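Local structure of oxidoreductase, 2OG-Fe(II) oxygenase family (Burkholderia pseudomallei, 6N1F) at residues A[30-35]-A[40-45]. The protein probably acts as an iron-dependent oxidoreductase of the 2OG-Fe(II) oxygenase family and binds an iron ion. Numbering follows the deposited sequence.
Sequences RCNEGG and AAQLRE
N32 and Q42 bring the loop 30-35 and the helical residues 40-45 together, their CA atoms 8.4 Å apart, with the loop leading through G35, the N-cap residue, into the helix 36-45 that carries Q42. N32 ND2 donates to Q42 OE1 at 2.9 Å, with an N-H...O angle of 158°. The donor lies in the carbonyl plane of Q42. The two amide planes are only 26° apart, so the amides meet edge to edge, nearly in one plane. In Q42, CG lies anti to the backbone N (chi1 -164°) and the chain stays extended beyond it, which carries the amide across to the loop. Glutamine suits this place: it is long enough to cross and offers an acceptor and a donor at its end.

Asparagine suits the other side because its short amide can serve its own backbone as well. N32 OD1 accepts from G34 N at 2.9 Å, forming an Asx turn, and this bond helps fix the rotation of the amide and so aims ND2 at the helix. Water extends the link: one molecule accepts from Q42 NE2 at 3.1 Å and lies 2.9 Å from R30 O, to which it can donate, while a second near R30 O can make at most a weak bond to Q42 OE1. Both amide side chains also rest on V49 of the strand 48-51, and the N32 backbone is hydrogen-bonded to M50. At this surface, away from the iron site, the N32 amide is gripped at both OD1 and ND2, and because the direct link joins neutral groups it should depend little on pH.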
loop_
_atom_site.group_PDB
_atom_site.type_symbol
_atom_site.label_atom_id
_atom_site.label_comp_id
_atom_site.label_asym_id
_atom_site.label_seq_id
_atom_site.Cartn_x
_atom_site.Cartn_y
_atom_site.Cartn_z
ATOM N N ARG A 30 11.898 9.224 -8.369
ATOM C CA ARG A 30 12.622 9.010 -7.128
ATOM C C ARG A 30 11.688 9.373 -5.973
ATOM O O ARG A 30 10.566 9.829 -6.193
ATOM C CB ARG A 30 13.906 9.840 -7.118
ATOM N N CYS A 31 12.146 9.184 -4.730
ATOM C CA CYS A 31 11.365 9.640 -3.579
ATOM C C CYS A 31 11.201 11.151 -3.609
ATOM O O CYS A 31 12.140 11.888 -3.922
ATOM C CB CYS A 31 12.033 9.233 -2.260
ATOM S SG CYS A 31 12.208 7.479 -2.022
ATOM N N ASN A 32 10.003 11.618 -3.259
ATOM C CA ASN A 32 9.766 13.051 -3.171
ATOM C C ASN A 32 10.559 13.629 -2.000
ATOM O O ASN A 32 10.413 13.169 -0.865
ATOM C CB ASN A 32 8.279 13.329 -3.004
ATOM C CG ASN A 32 7.948 14.788 -3.173
ATOM O OD1 ASN A 32 8.520 15.644 -2.503
ATOM N ND2 ASN A 32 7.046 15.087 -4.103
ATOM N N GLU A 33 11.403 14.627 -2.270
ATOM C CA GLU A 33 12.322 15.159 -1.271
ATOM C C GLU A 33 11.815 16.436 -0.610
ATOM O O GLU A 33 12.600 17.143 0.023
ATOM C CB GLU A 33 13.695 15.417 -1.899
ATOM C CG GLU A 33 14.396 14.177 -2.421
ATOM C CD GLU A 33 15.724 14.493 -3.097
ATOM O OE1 GLU A 33 16.652 13.669 -2.981
ATOM O OE2 GLU A 33 15.842 15.561 -3.742
ATOM N N GLY A 34 10.540 16.749 -0.746
ATOM C CA GLY A 34 9.955 17.965 -0.226
ATOM C C GLY A 34 9.202 17.716 1.062
ATOM O O GLY A 34 9.602 16.888 1.885
ATOM N N GLY A 35 8.085 18.425 1.224
ATOM C CA GLY A 35 7.257 18.277 2.405
ATOM C C GLY A 35 5.816 17.954 2.069
ATOM O O GLY A 35 5.515 17.554 0.936
ATOM N N ALA A 40 1.271 15.990 -1.276
ATOM C CA ALA A 40 -0.128 16.019 -1.702
ATOM C C ALA A 40 -0.266 16.504 -3.141
ATOM O O ALA A 40 -1.143 16.041 -3.877
ATOM C CB ALA A 40 -0.946 16.902 -0.761
ATOM N N ALA A 41 0.583 17.451 -3.557
ATOM C CA ALA A 41 0.510 17.955 -4.925
ATOM C C ALA A 41 0.899 16.882 -5.942
ATOM O O ALA A 41 0.291 16.790 -7.013
ATOM C CB ALA A 41 1.394 19.190 -5.074
ATOM N N GLN A 42 1.908 16.059 -5.633
ATOM C CA GLN A 42 2.276 14.992 -6.564
ATOM C C GLN A 42 1.189 13.936 -6.638
ATOM O O GLN A 42 0.889 13.419 -7.722
ATOM C CB GLN A 42 3.601 14.335 -6.170
ATOM C CG GLN A 42 4.188 13.512 -7.321
ATOM C CD GLN A 42 5.434 12.747 -6.950
ATOM O OE1 GLN A 42 6.228 13.180 -6.128
ATOM N NE2 GLN A 42 5.611 11.584 -7.566
ATOM N N LEU A 43 0.614 13.583 -5.486
ATOM C CA LEU A 43 -0.517 12.668 -5.468
ATOM C C LEU A 43 -1.659 13.227 -6.300
ATOM O O LEU A 43 -2.311 12.493 -7.057
ATOM C CB LEU A 43 -0.963 12.421 -4.024
ATOM C CG LEU A 43 -2.142 11.473 -3.819
ATOM C CD1 LEU A 43 -1.748 10.093 -4.268
ATOM C CD2 LEU A 43 -2.590 11.436 -2.361
ATOM N N ARG A 44 -1.891 14.539 -6.183
ATOM C CA ARG A 44 -2.926 15.215 -6.959
ATOM C C ARG A 44 -2.624 15.175 -8.456
ATOM O O ARG A 44 -3.468 14.753 -9.255
ATOM C CB ARG A 44 -3.067 16.661 -6.476
ATOM C CG ARG A 44 -4.506 17.146 -6.345
ATOM C CD ARG A 44 -4.582 18.595 -5.861
ATOM N NE ARG A 44 -3.905 18.786 -4.578
ATOM C CZ ARG A 44 -2.866 19.597 -4.377
ATOM N NH1 ARG A 44 -2.369 20.324 -5.373
ATOM N NH2 ARG A 44 -2.328 19.686 -3.166
ATOM N N GLU A 45 -1.429 15.615 -8.863
ATOM C CA GLU A 45 -1.166 15.792 -10.291
ATOM C C GLU A 45 -0.778 14.482 -10.958
ATOM O O GLU A 45 -1.293 14.149 -12.028
ATOM C CB GLU A 45 -0.068 16.836 -10.503
ATOM C CG GLU A 45 -0.490 18.247 -10.096
ATOM C CD GLU A 45 0.660 19.237 -10.102
ATOM O OE1 GLU A 45 1.822 18.814 -9.877
ATOM O OE2 GLU A 45 0.392 20.439 -10.335
HETATM O O HOH W 1 7.717 10.363 -5.653
HETATM O O HOH W 2 9.438 12.578 -6.951
#